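Local coordinates for DNA translocase coupling protein (Clostridium perfringens, PDB 6O1W), which probably binds ATP and DNA and works as the FtsK/SpoIIIE-type motor that couples plasmid DNA to the conjugation machinery, at residues K318-V323 / T335-A340; A307-I310 / N314-A317; Y104-E107 / V112-G115; I276-Q279 / K284-T287; V169-E174 / V232-A237. One frame throughout, in Å; residues are numbered along the deposited sequence.

Overall arrangement
This chain is a piece of a longer membrane protein and carries its FtsK/SpoIIIE-type ATPase region. From the N terminus, interaction 3 comes first, closing the end of the loop that leads into strand 111-116. Interaction 5 then spans the longest interval, joining the loop before strand 179-182 to the end of strand 229-233. Interaction 4 closes the loop after strand 272-278, interaction 2 the end of helix 305-312, and interaction 1 the hairpin of strands 326-331 and 334-340. All five follow in series, none nested or crossed. In one mixed sheet, interactions 4 and 5 meet on neighbouring strands, as do 1 and 3. Interaction 2 touches interaction 1 through Asn314 and Thr335, and interaction 4 through Ile310 and Ile286.

Interaction 1: residues K318-V323 / T335-A340; sequences KDLPEV and TVQFQA. With BGC (beta-D-glucopyranose), chain D.
Leu320 and Gln337 run alongside one another, head to tail, the CD2 branch of the leucine lying 3.8 Å from Gln337 CG. Gln337 reaches this far because its CG stands anti to the backbone N (chi1 -177°) and the chain runs on extended. Pro321 comes at the same glutamine from the opposite direction, its ring carbon CD 4.1 Å from the side-chain carbon Gln337 CD. Further along, Val323 lies across Gln339, nearly perpendicular, with the valine methyl CG1 3.8 Å from Gln339 OE1. That oxygen has its polar partner elsewhere, in Arg326, while Gln339 NE2 is bonded to Lys324 O. Leu320, Pro321 and Val323 thus lie over strand 334-340, the second arm of a beta hairpin whose first arm, 326-331, starts just after 318-323; Glu322 sits at the centre of an inverse gamma turn on the way there. The strand ends at Ala340, which contacts ATP in another structure of this protein; none is bound here. At the start of 318-323, Lys318 and Asp319 grip a glucose together. Lys318 NZ donates to its O2 at 3.0 Å, and the sugar O3 donates to Asp319 OD2 at 2.9 Å. A salt bridge ties the pair, Lys318 NZ meeting Asp319 OD1 on the syn side at 3.0 Å, 22° out of the carboxylate plane. Ile42 O, Glu44 and Asp37 also hydrogen-bond the sugar.

Interaction 2: residues A307-I310 / N314-A317; sequences ASEI and NTKA
The CB of Ser308 is directed toward residues 314-317, and each atom of the side chain finds something there. CB packs 3.4 Å from the backbone oxygen Asn314 O and 3.7 Å from the methyl CB of Ala317. With OG anti to the backbone N (chi1 176°), the hydroxyl is carried past the helix surface into the turn of the following loop. There it does two jobs: Ser308 OG donates to Asn314 O at 2.7 Å, tilted 29° from the carbonyl plane, and accepts from Ala317 N at 3.1 Å in a fairly straight bond, 161° at the hydrogen. A single buried hydroxyl thus stitches the helix to two peptide groups of the chain that leaves it. Helix 305-312 ends a turn later, and the loop comes back alongside it before a short 3-10 segment begins at Lys316. An Asx turn shapes the bend from within: Asn314 OD1 accepts from Lys316 N at 3.0 Å, while Asn314 ND2 bonds to Thr335 on the hairpin. On the more exposed side, Glu309 and Thr315 run abreast, Glu309 OE2 sitting 3.6 Å from the methyl Thr315 CG2. Thr315 OG1 is taken by Lys318. The CB of Lys316 points away from the helix, and its NZ makes a salt bridge with Asp37 beside the bound glucose.

Interaction 3: residues Y104-E107 / V112-G115; sequences YIEE and VVVG
Glu106 and Val113 meet where the chain turns into strand 111-116, near one edge of the large mixed sheet of the FtsK/SpoIIIE-type ATPase fold. The glutamate side chain lies square across the valine. The methyl CG2 of Val113 does the touching: Glu106 CG lies 3.7 Å from it, and the carboxylate oxygen Glu106 OE2 comes to 3.3 Å. A bend at chi2 (-68°) folds the glutamate back so that its chain lies against the methyl as well as its oxygen. The backbone adds a second oxygen to the same methyl, Tyr104 O standing 3.5 Å from Val113 CG2. These are van der Waals contacts between polar oxygens and a methyl; the other carboxylate oxygen, Glu106 OE1, has a long, weak ion pair with Lys123. Tyr104 sends its ring away from the valine to meet the ring of Phe341, their planes inclined at about 35°. Val113 itself also packs on Phe341 and on Asn121 of strand 121-125. The valines next to it in sequence, Val112 and Val114, turn instead to helix 142-155, which begins within the P-loop, so that the strand is sandwiched between that helix and the 104-107 turn.

Interaction 4: residues I276-Q279 / K284-T287; sequences IGVQ and KVIT
Val278 reaches Val285 and Ile286 with both of its methyls. CG2 lies 3.8 Å from the terminal methyl CD1 of Ile286, while CG1 lies 4.1 Å from the same isoleucine's CG1 and 4.2 Å from Val285 CG1. Ile286 meets Val278 at a slant; Val285 passes it with the two side chains pointing opposite ways. Ile286 makes its reach by running on straight from CG1 (chi2 173°), which brings CD1 over to the strand although its CB does not aim there. In the next shell, Leu133 of strand 132-135 touches both Val278 and Ile286, and Leu236 touches both Val278 and Val285. Ile310 and Val311 of helix 305-312 cover Ile286, while Ala237 and Met240 cover Val285. Each backbone has its own hydrogen bonds. Val278 ends a central strand of the sheet, hydrogen-bonded to Ser134, and Gln279 N just beyond it donates to Glu235 OE1. On the loop, Thr287 stands at the N-cap of helix 288-293, its OG1 making a weak bond to Ile290 N. The P-loop lies close by: the side chain of Val278 is about 6 Å from that of Lys142, which contacts ATP in another structure of this protein, none being bound here. With branched aliphatic groups alone in touch, the contact is held by dispersion and the burial of apolar surface, and its fit depends on shape rather than on directed bonds.

Interaction 5: residues V169-E174 / V232-A237; sequences VEFGLE and VIDELA
Asp234 OD1 accepts from a water at 2.7 Å, and the same water donates to Glu170 OE2 at 2.8 Å, bridging two carboxylates that do not bond directly. Ser143 of the P-loop adds a weak hydrogen bond to Asp234 OD1. The acidic side chains are set roughly perpendicular, with Glu170 CG 3.6 Å from Asp234 OD2. A bend in the glutamate at chi2 (-57°) swings its carboxylate aside to the water. Next to it, Phe171 lies obliquely against the strand: its CZ is 3.7 Å from Val232 CG1 and its CE2 3.9 Å from Asp234 CB. Arg147 makes a cation-pi contact with that ring and also bonds Glu170 O. Glu235, next after Asp234, accepts from Ala237 N through OE2 at 2.8 Å, capping the turn into the next helix, and from Gln279 N through OE1. An Asp-Glu pair at the end of the hydrophobic strand 229-233, its aspartate against the P-loop, is consistent with the Walker B motif of P-loop ATPases.

Interaction 1: residues K318-V323 / T335-A340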
loop_
_atom_site.group_PDB
_atom_site.type_symbol
_atom_site.label_atom_id
_atom_site.label_comp_id
_atom_site.label_asym_id
_atom_site.label_seq_id
_atom_site.Cartn_x
_atom_site.Cartn_y
_atom_site.Cartn_z
ATOM N N LYS A 318 -3.955 12.158 2.310
ATOM C CA LYS A 318 -3.514 13.555 2.440
ATOM C C LYS A 318 -3.012 13.889 3.869
ATOM O O LYS A 318 -2.381 14.922 4.062
ATOM C CB LYS A 318 -4.644 14.524 1.975
ATOM C CG LYS A 318 -5.665 14.881 3.066
ATOM C CD LYS A 318 -7.062 15.253 2.552
ATOM C CE LYS A 318 -8.052 15.533 3.684
ATOM N NZ LYS A 318 -8.267 14.370 4.615
ATOM N N ASP A 319 -3.327 13.036 4.862
ATOM C CA ASP A 319 -3.014 13.248 6.285
ATOM C C ASP A 319 -1.687 12.648 6.711
ATOM O O ASP A 319 -1.240 12.919 7.829
ATOM C CB ASP A 319 -4.088 12.585 7.175
ATOM C CG ASP A 319 -5.529 12.855 6.822
ATOM O OD1 ASP A 319 -5.820 13.962 6.350
ATOM O OD2 ASP A 319 -6.374 11.959 7.056
ATOM N N LEU A 320 -1.140 11.714 5.911
ATOM C CA LEU A 320 0.083 11.023 6.312
ATOM C C LEU A 320 1.248 11.977 6.606
ATOM O O LEU A 320 1.386 12.950 5.881
ATOM C CB LEU A 320 0.526 10.037 5.210
ATOM C CG LEU A 320 -0.189 8.668 5.148
ATOM C CD1 LEU A 320 0.264 7.902 3.898
ATOM C CD2 LEU A 320 0.082 7.843 6.411
ATOM N N PRO A 321 2.135 11.680 7.588
ATOM C CA PRO A 321 3.338 12.500 7.744
ATOM C C PRO A 321 4.310 12.206 6.596
ATOM O O PRO A 321 4.287 11.100 6.031
ATOM C CB PRO A 321 3.923 12.017 9.074
ATOM C CG PRO A 321 3.485 10.618 9.193
ATOM C CD PRO A 321 2.138 10.538 8.531
ATOM N N GLU A 322 5.181 13.187 6.277
ATOM C CA GLU A 322 6.184 13.095 5.208
ATOM C C GLU A 322 7.396 12.278 5.627
ATOM O O GLU A 322 8.486 12.821 5.810
ATOM C CB GLU A 322 6.585 14.492 4.713
ATOM C CG GLU A 322 5.520 15.133 3.839
ATOM C CD GLU A 322 5.881 16.529 3.379
ATOM O OE1 GLU A 322 5.421 17.500 4.022
ATOM O OE2 GLU A 322 6.636 16.654 2.385
ATOM N N VAL A 323 7.188 10.958 5.775
ATOM C CA VAL A 323 8.188 9.964 6.162
ATOM C C VAL A 323 8.306 8.977 4.994
ATOM O O VAL A 323 7.285 8.449 4.531
ATOM C CB VAL A 323 7.739 9.224 7.460
ATOM C CG1 VAL A 323 8.704 8.102 7.845
ATOM C CG2 VAL A 323 7.534 10.192 8.618
ATOM N N THR A 335 -8.751 1.510 7.475
ATOM C CA THR A 335 -7.524 2.088 6.909
ATOM C C THR A 335 -6.551 2.319 8.048
ATOM O O THR A 335 -6.856 3.088 8.946
ATOM C CB THR A 335 -7.805 3.409 6.130
ATOM O OG1 THR A 335 -8.780 3.185 5.122
ATOM C CG2 THR A 335 -6.540 3.987 5.472
ATOM N N VAL A 336 -5.395 1.661 8.027
ATOM C CA VAL A 336 -4.408 1.835 9.103
ATOM C C VAL A 336 -3.084 2.370 8.565
ATOM O O VAL A 336 -2.729 2.105 7.416
ATOM C CB VAL A 336 -4.210 0.565 10.002
ATOM C CG1 VAL A 336 -5.544 0.025 10.526
ATOM C CG2 VAL A 336 -3.430 -0.523 9.280
ATOM N N GLN A 337 -2.339 3.079 9.407
ATOM C CA GLN A 337 -1.037 3.603 9.040
ATOM C C GLN A 337 0.017 2.534 9.391
ATOM O O GLN A 337 -0.095 1.864 10.414
ATOM C CB GLN A 337 -0.779 4.943 9.814
ATOM C CG GLN A 337 0.530 5.618 9.459
ATOM C CD GLN A 337 0.807 6.962 10.115
ATOM O OE1 GLN A 337 0.074 7.521 10.950
ATOM N NE2 GLN A 337 1.910 7.511 9.739
ATOM N N PHE A 338 1.025 2.358 8.536
ATOM C CA PHE A 338 2.115 1.427 8.803
ATOM C C PHE A 338 3.378 1.890 8.094
ATOM O O PHE A 338 3.278 2.630 7.102
ATOM C CB PHE A 338 1.762 -0.026 8.346
ATOM C CG PHE A 338 1.938 -0.323 6.874
ATOM C CD1 PHE A 338 0.981 0.080 5.947
ATOM C CD2 PHE A 338 3.039 -1.048 6.419
ATOM C CE1 PHE A 338 1.118 -0.237 4.588
ATOM C CE2 PHE A 338 3.184 -1.349 5.061
ATOM C CZ PHE A 338 2.232 -0.923 4.149
ATOM N N GLN A 339 4.550 1.383 8.569
ATOM C CA GLN A 339 5.858 1.603 7.968
ATOM C C GLN A 339 6.185 0.373 7.144
ATOM O O GLN A 339 6.280 -0.723 7.684
ATOM C CB GLN A 339 6.961 1.798 9.041
ATOM C CG GLN A 339 8.349 2.209 8.478
ATOM C CD GLN A 339 8.363 3.534 7.731
ATOM O OE1 GLN A 339 7.566 4.442 7.987
ATOM N NE2 GLN A 339 9.275 3.678 6.769
ATOM N N ALA A 340 6.380 0.564 5.854
ATOM C CA ALA A 340 6.719 -0.489 4.914
ATOM C C ALA A 340 8.181 -0.846 5.029
ATOM O O ALA A 340 9.008 0.029 5.272
ATOM C CB ALA A 340 6.426 -0.022 3.492
HETATM C C2 BGC D . -8.918 14.635 8.347
HETATM C C3 BGC D . -9.614 13.281 8.467
HETATM C C4 BGC D . -9.250 12.596 9.780
HETATM C C5 BGC D . -9.485 13.543 10.957
HETATM C C6 BGC D . -9.004 12.991 12.279
HETATM C C1 BGC D . -9.165 15.483 9.590
HETATM O O1 BGC D . -8.410 16.641 9.489
HETATM O O2 BGC D . -9.384 15.356 7.212
HETATM O O3 BGC D . -9.227 12.447 7.377
HETATM O O4 BGC D . -9.993 11.390 9.955
HETATM O O5 BGC D . -8.758 14.762 10.748
HETATM O O6 BGC D . -7.584 12.885 12.314
#

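Interaction 2: residues A307-I310 / N314-A317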
loop_
_atom_site.group_PDB
_atom_site.type_symbol
_atom_site.label_atom_id
_atom_site.label_comp_id
_atom_site.label_asym_id
_atom_site.label_seq_id
_atom_site.Cartn_x
_atom_site.Cartn_y
_atom_site.Cartn_z
ATOM N N ALA A 307 -7.011 11.804 -5.595
ATOM C CA ALA A 307 -6.013 10.736 -5.742
ATOM C C ALA A 307 -6.174 9.680 -4.631
ATOM O O ALA A 307 -6.106 8.470 -4.911
ATOM C CB ALA A 307 -4.608 11.335 -5.712
ATOM N N SER A 308 -6.394 10.146 -3.371
ATOM C CA SER A 308 -6.633 9.274 -2.214
ATOM C C SER A 308 -7.980 8.534 -2.376
ATOM O O SER A 308 -8.042 7.352 -2.037
ATOM C CB SER A 308 -6.663 10.088 -0.920
ATOM O OG SER A 308 -6.975 9.262 0.193
ATOM N N GLU A 309 -9.065 9.244 -2.828
ATOM C CA GLU A 309 -10.399 8.644 -3.044
ATOM C C GLU A 309 -10.390 7.576 -4.130
ATOM O O GLU A 309 -11.083 6.570 -4.002
ATOM C CB GLU A 309 -11.458 9.702 -3.374
ATOM C CG GLU A 309 -12.024 10.379 -2.140
ATOM C CD GLU A 309 -13.099 11.421 -2.387
ATOM O OE1 GLU A 309 -13.298 11.823 -3.557
ATOM O OE2 GLU A 309 -13.743 11.840 -1.398
ATOM N N ILE A 310 -9.602 7.780 -5.195
ATOM C CA ILE A 310 -9.498 6.779 -6.265
ATOM C C ILE A 310 -8.914 5.461 -5.690
ATOM O O ILE A 310 -9.447 4.387 -5.970
ATOM C CB ILE A 310 -8.682 7.319 -7.470
ATOM C CG1 ILE A 310 -9.470 8.425 -8.213
ATOM C CG2 ILE A 310 -8.319 6.175 -8.432
ATOM C CD1 ILE A 310 -8.612 9.502 -8.912
ATOM N N ASN A 314 -11.601 7.137 0.411
ATOM C CA ASN A 314 -11.540 8.098 1.527
ATOM C C ASN A 314 -10.375 9.073 1.206
ATOM O O ASN A 314 -9.621 8.815 0.267
ATOM C CB ASN A 314 -11.424 7.427 2.909
ATOM C CG ASN A 314 -10.137 6.697 3.168
ATOM O OD1 ASN A 314 -9.049 7.233 3.002
ATOM N ND2 ASN A 314 -10.230 5.456 3.622
ATOM N N THR A 315 -10.220 10.162 1.969
ATOM C CA THR A 315 -9.215 11.195 1.718
ATOM C C THR A 315 -8.010 11.111 2.676
ATOM O O THR A 315 -7.255 12.082 2.774
ATOM C CB THR A 315 -9.894 12.581 1.873
ATOM O OG1 THR A 315 -10.258 12.732 3.248
ATOM C CG2 THR A 315 -11.132 12.762 0.968
ATOM N N LYS A 316 -7.825 9.987 3.382
ATOM C CA LYS A 316 -6.778 9.855 4.410
ATOM C C LYS A 316 -5.326 9.893 3.919
ATOM O O LYS A 316 -4.449 10.162 4.742
ATOM C CB LYS A 316 -6.990 8.609 5.274
ATOM C CG LYS A 316 -8.343 8.570 5.976
ATOM C CD LYS A 316 -8.519 7.212 6.686
ATOM C CE LYS A 316 -9.944 6.919 7.066
ATOM N NZ LYS A 316 -10.456 7.911 8.041
ATOM N N ALA A 317 -5.045 9.625 2.618
ATOM C CA ALA A 317 -3.643 9.694 2.146
ATOM C C ALA A 317 -3.078 11.143 2.225
ATOM O O ALA A 317 -1.871 11.325 2.288
ATOM C CB ALA A 317 -3.516 9.127 0.732
#

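Interaction 3: residues Y104-E107 / V112-G115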
loop_
_atom_site.group_PDB
_atom_site.type_symbol
_atom_site.label_atom_id
_atom_site.label_comp_id
_atom_site.label_asym_id
_atom_site.label_seq_id
_atom_site.Cartn_x
_atom_site.Cartn_y
_atom_site.Cartn_z
ATOM N N TYR A 104 11.461 -12.266 8.773
ATOM C CA TYR A 104 10.042 -11.951 8.648
ATOM C C TYR A 104 9.270 -12.929 7.747
ATOM O O TYR A 104 8.045 -12.975 7.836
ATOM C CB TYR A 104 9.826 -10.501 8.185
ATOM C CG TYR A 104 10.416 -9.456 9.109
ATOM C CD1 TYR A 104 9.861 -9.211 10.361
ATOM C CD2 TYR A 104 11.464 -8.642 8.693
ATOM C CE1 TYR A 104 10.381 -8.227 11.203
ATOM C CE2 TYR A 104 11.997 -7.664 9.526
ATOM C CZ TYR A 104 11.458 -7.465 10.785
ATOM O OH TYR A 104 11.959 -6.478 11.592
ATOM N N ILE A 105 9.974 -13.707 6.899
ATOM C CA ILE A 105 9.351 -14.672 5.992
ATOM C C ILE A 105 8.500 -15.660 6.777
ATOM O O ILE A 105 8.999 -16.310 7.699
ATOM C CB ILE A 105 10.376 -15.373 5.053
ATOM C CG1 ILE A 105 10.923 -14.386 4.022
ATOM C CG2 ILE A 105 9.747 -16.591 4.346
ATOM C CD1 ILE A 105 12.067 -14.853 3.254
ATOM N N GLU A 106 7.208 -15.742 6.415
ATOM C CA GLU A 106 6.219 -16.616 7.045
ATOM C C GLU A 106 6.367 -18.034 6.583
ATOM O O GLU A 106 6.683 -18.296 5.417
ATOM C CB GLU A 106 4.793 -16.139 6.746
ATOM C CG GLU A 106 4.478 -14.758 7.297
ATOM C CD GLU A 106 4.416 -14.628 8.807
ATOM O OE1 GLU A 106 3.655 -15.392 9.439
ATOM O OE2 GLU A 106 5.116 -13.747 9.358
ATOM N N GLU A 107 6.074 -18.955 7.502
ATOM C CA GLU A 107 6.112 -20.403 7.306
ATOM C C GLU A 107 4.910 -20.828 6.480
ATOM O O GLU A 107 5.030 -21.675 5.581
ATOM C CB GLU A 107 6.171 -21.127 8.677
ATOM C CG GLU A 107 5.107 -20.714 9.702
ATOM C CD GLU A 107 5.375 -19.547 10.649
ATOM O OE1 GLU A 107 6.165 -18.638 10.298
ATOM O OE2 GLU A 107 4.770 -19.538 11.746
ATOM N N VAL A 112 2.204 -13.188 3.391
ATOM C CA VAL A 112 3.280 -12.214 3.229
ATOM C C VAL A 112 3.184 -11.106 4.295
ATOM O O VAL A 112 2.103 -10.833 4.805
ATOM C CB VAL A 112 3.365 -11.660 1.770
ATOM C CG1 VAL A 112 3.508 -12.806 0.753
ATOM C CG2 VAL A 112 2.167 -10.771 1.423
ATOM N N VAL A 113 4.325 -10.492 4.642
ATOM C CA VAL A 113 4.415 -9.400 5.603
ATOM C C VAL A 113 4.846 -8.128 4.837
ATOM O O VAL A 113 5.815 -8.179 4.079
ATOM C CB VAL A 113 5.357 -9.727 6.792
ATOM C CG1 VAL A 113 5.178 -8.714 7.915
ATOM C CG2 VAL A 113 5.107 -11.140 7.321
ATOM N N VAL A 114 4.146 -6.992 5.037
ATOM C CA VAL A 114 4.529 -5.790 4.281
ATOM C C VAL A 114 5.192 -4.675 5.138
ATOM O O VAL A 114 5.752 -3.741 4.576
ATOM C CB VAL A 114 3.373 -5.235 3.419
ATOM C CG1 VAL A 114 3.016 -6.235 2.321
ATOM C CG2 VAL A 114 2.154 -4.908 4.265
ATOM N N GLY A 115 5.150 -4.808 6.457
ATOM C CA GLY A 115 5.752 -3.836 7.350
ATOM C C GLY A 115 5.152 -3.794 8.736
ATOM O O GLY A 115 4.447 -4.720 9.139
#

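Interaction 4: residues I276-Q279 / K284-T287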
loop_
_atom_site.group_PDB
_atom_site.type_symbol
_atom_site.label_atom_id
_atom_site.label_comp_id
_atom_site.label_asym_id
_atom_site.label_seq_id
_atom_site.Cartn_x
_atom_site.Cartn_y
_atom_site.Cartn_z
ATOM N N ILE A 276 -0.068 -5.090 -8.198
ATOM C CA ILE A 276 -0.111 -3.941 -9.101
ATOM C C ILE A 276 0.427 -2.650 -8.494
ATOM O O ILE A 276 -0.023 -2.232 -7.434
ATOM C CB ILE A 276 -1.560 -3.721 -9.615
ATOM C CG1 ILE A 276 -2.232 -5.026 -10.083
ATOM C CG2 ILE A 276 -1.594 -2.647 -10.716
ATOM C CD1 ILE A 276 -3.747 -4.955 -10.129
ATOM N N GLY A 277 1.315 -1.987 -9.226
ATOM C CA GLY A 277 1.823 -0.672 -8.865
ATOM C C GLY A 277 1.134 0.407 -9.683
ATOM O O GLY A 277 0.824 0.204 -10.868
ATOM N N VAL A 278 0.847 1.548 -9.041
ATOM C CA VAL A 278 0.239 2.724 -9.671
ATOM C C VAL A 278 0.945 3.993 -9.174
ATOM O O VAL A 278 0.973 4.271 -7.974
ATOM C CB VAL A 278 -1.310 2.828 -9.544
ATOM C CG1 VAL A 278 -2.020 1.927 -10.530
ATOM C CG2 VAL A 278 -1.784 2.513 -8.145
ATOM N N GLN A 279 1.503 4.765 -10.090
ATOM C CA GLN A 279 2.176 6.001 -9.692
ATOM C C GLN A 279 1.219 7.217 -9.553
ATOM O O GLN A 279 1.387 8.061 -8.650
ATOM C CB GLN A 279 3.299 6.325 -10.674
ATOM C CG GLN A 279 4.235 7.393 -10.152
ATOM C CD GLN A 279 5.049 7.933 -11.275
ATOM O OE1 GLN A 279 4.742 8.993 -11.834
ATOM N NE2 GLN A 279 6.087 7.195 -11.642
ATOM N N LYS A 284 -9.527 6.275 -14.857
ATOM C CA LYS A 284 -9.418 5.529 -16.118
ATOM C C LYS A 284 -8.507 4.327 -15.962
ATOM O O LYS A 284 -8.649 3.356 -16.715
ATOM C CB LYS A 284 -8.870 6.423 -17.237
ATOM C CG LYS A 284 -9.929 7.239 -17.979
ATOM C CD LYS A 284 -9.470 8.685 -18.267
ATOM C CE LYS A 284 -8.202 8.840 -19.091
ATOM N NZ LYS A 284 -7.314 9.907 -18.545
ATOM N N VAL A 285 -7.562 4.396 -14.993
ATOM C CA VAL A 285 -6.560 3.359 -14.731
ATOM C C VAL A 285 -7.014 2.466 -13.583
ATOM O O VAL A 285 -7.044 1.248 -13.746
ATOM C CB VAL A 285 -5.142 3.982 -14.550
ATOM C CG1 VAL A 285 -4.134 2.988 -13.963
ATOM C CG2 VAL A 285 -4.631 4.556 -15.880
ATOM N N ILE A 286 -7.373 3.064 -12.434
ATOM C CA ILE A 286 -7.924 2.335 -11.279
ATOM C C ILE A 286 -9.443 2.420 -11.459
ATOM O O ILE A 286 -10.092 3.301 -10.896
ATOM C CB ILE A 286 -7.470 2.918 -9.917
ATOM C CG1 ILE A 286 -5.923 3.049 -9.838
ATOM C CG2 ILE A 286 -8.079 2.092 -8.742
ATOM C CD1 ILE A 286 -5.373 3.788 -8.575
ATOM N N THR A 287 -9.980 1.563 -12.328
ATOM C CA THR A 287 -11.404 1.535 -12.650
ATOM C C THR A 287 -12.208 0.899 -11.497
ATOM O O THR A 287 -11.626 0.463 -10.489
ATOM C CB THR A 287 -11.627 0.744 -13.959
ATOM O OG1 THR A 287 -11.162 -0.597 -13.779
ATOM C CG2 THR A 287 -10.965 1.394 -15.190
#

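Interaction 5: residues V169-E174 / V232-A237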
loop_
_atom_site.group_PDB
_atom_site.type_symbol
_atom_site.label_atom_id
_atom_site.label_comp_id
_atom_site.label_asym_id
_atom_site.label_seq_id
_atom_site.Cartn_x
_atom_site.Cartn_y
_atom_site.Cartn_z
ATOM N N VAL A 169 13.669 -2.269 -17.402
ATOM C CA VAL A 169 14.700 -1.640 -16.569
ATOM C C VAL A 169 14.380 -1.771 -15.056
ATOM O O VAL A 169 15.297 -1.839 -14.233
ATOM C CB VAL A 169 14.983 -0.181 -17.028
ATOM C CG1 VAL A 169 16.018 0.510 -16.131
ATOM C CG2 VAL A 169 15.483 -0.184 -18.464
ATOM N N GLU A 170 13.097 -1.860 -14.706
ATOM C CA GLU A 170 12.665 -2.032 -13.316
ATOM C C GLU A 170 12.854 -3.477 -12.837
ATOM O O GLU A 170 12.799 -3.713 -11.640
ATOM C CB GLU A 170 11.200 -1.588 -13.137
ATOM C CG GLU A 170 10.930 -0.135 -13.507
ATOM C CD GLU A 170 11.783 0.868 -12.755
ATOM O OE1 GLU A 170 12.728 1.419 -13.366
ATOM O OE2 GLU A 170 11.525 1.083 -11.547
ATOM N N PHE A 171 13.009 -4.443 -13.768
ATOM C CA PHE A 171 13.233 -5.870 -13.464
ATOM C C PHE A 171 14.407 -6.355 -14.292
ATOM O O PHE A 171 14.233 -6.937 -15.370
ATOM C CB PHE A 171 11.994 -6.723 -13.720
ATOM C CG PHE A 171 10.805 -6.360 -12.875
ATOM C CD1 PHE A 171 10.770 -6.681 -11.519
ATOM C CD2 PHE A 171 9.694 -5.741 -13.442
ATOM C CE1 PHE A 171 9.653 -6.368 -10.739
ATOM C CE2 PHE A 171 8.577 -5.433 -12.661
ATOM C CZ PHE A 171 8.574 -5.732 -11.312
ATOM N N GLY A 172 15.594 -6.024 -13.798
ATOM C CA GLY A 172 16.868 -6.325 -14.427
ATOM C C GLY A 172 17.147 -7.782 -14.667
ATOM O O GLY A 172 16.282 -8.637 -14.460
ATOM N N LEU A 173 18.379 -8.070 -15.089
ATOM C CA LEU A 173 18.828 -9.423 -15.461
ATOM C C LEU A 173 18.792 -10.430 -14.310
ATOM O O LEU A 173 18.625 -11.611 -14.556
ATOM C CB LEU A 173 20.223 -9.375 -16.114
ATOM C CG LEU A 173 20.346 -8.618 -17.443
ATOM C CD1 LEU A 173 21.800 -8.432 -17.830
ATOM C CD2 LEU A 173 19.578 -9.300 -18.562
ATOM N N GLU A 174 18.913 -9.963 -13.072
ATOM C CA GLU A 174 18.862 -10.821 -11.900
ATOM C C GLU A 174 17.446 -11.351 -11.670
ATOM O O GLU A 174 17.312 -12.508 -11.269
ATOM C CB GLU A 174 19.457 -10.126 -10.669
ATOM C CG GLU A 174 20.959 -9.837 -10.796
ATOM C CD GLU A 174 21.886 -11.021 -11.039
ATOM O OE1 GLU A 174 22.060 -11.840 -10.108
ATOM O OE2 GLU A 174 22.446 -11.123 -12.155
ATOM N N VAL A 232 3.508 -9.506 -11.241
ATOM C CA VAL A 232 3.851 -8.181 -10.738
ATOM C C VAL A 232 3.747 -7.216 -11.887
ATOM O O VAL A 232 4.427 -7.392 -12.892
ATOM C CB VAL A 232 5.252 -8.133 -10.061
ATOM C CG1 VAL A 232 5.519 -6.749 -9.434
ATOM C CG2 VAL A 232 5.396 -9.227 -9.014
ATOM N N ILE A 233 2.876 -6.227 -11.755
ATOM C CA ILE A 233 2.688 -5.220 -12.790
ATOM C C ILE A 233 3.273 -3.963 -12.177
ATOM O O ILE A 233 2.706 -3.401 -11.235
ATOM C CB ILE A 233 1.173 -5.106 -13.162
ATOM C CG1 ILE A 233 0.643 -6.447 -13.774
ATOM C CG2 ILE A 233 0.898 -3.894 -14.054
ATOM C CD1 ILE A 233 -0.876 -6.587 -13.815
ATOM N N ASP A 234 4.436 -3.550 -12.678
ATOM C CA ASP A 234 5.142 -2.364 -12.182
ATOM C C ASP A 234 4.308 -1.100 -12.317
ATOM O O ASP A 234 4.311 -0.278 -11.405
ATOM C CB ASP A 234 6.487 -2.179 -12.898
ATOM C CG ASP A 234 7.314 -1.047 -12.296
ATOM O OD1 ASP A 234 7.879 -1.242 -11.182
ATOM O OD2 ASP A 234 7.380 0.037 -12.923
ATOM N N GLU A 235 3.569 -0.948 -13.439
ATOM C CA GLU A 235 2.772 0.251 -13.618
ATOM C C GLU A 235 1.509 -0.081 -14.351
ATOM O O GLU A 235 1.564 -0.436 -15.539
ATOM C CB GLU A 235 3.609 1.373 -14.301
ATOM C CG GLU A 235 2.846 2.667 -14.600
ATOM C CD GLU A 235 2.034 3.199 -13.432
ATOM O OE1 GLU A 235 2.644 3.618 -12.417
ATOM O OE2 GLU A 235 0.784 3.152 -13.515
ATOM N N LEU A 236 0.362 0.022 -13.648
ATOM C CA LEU A 236 -0.960 -0.276 -14.213
ATOM C C LEU A 236 -1.312 0.638 -15.398
ATOM O O LEU A 236 -1.972 0.167 -16.324
ATOM C CB LEU A 236 -2.065 -0.216 -13.141
ATOM C CG LEU A 236 -3.475 -0.764 -13.486
ATOM C CD1 LEU A 236 -3.447 -2.201 -13.967
ATOM C CD2 LEU A 236 -4.399 -0.634 -12.313
ATOM N N ALA A 237 -0.848 1.912 -15.392
ATOM C CA ALA A 237 -1.112 2.860 -16.495
ATOM C C ALA A 237 -0.617 2.343 -17.858
ATOM O O ALA A 237 -1.253 2.624 -18.862
ATOM C CB ALA A 237 -0.516 4.230 -16.197
HETATM O O HOH W 1 8.994 1.105 -10.335
#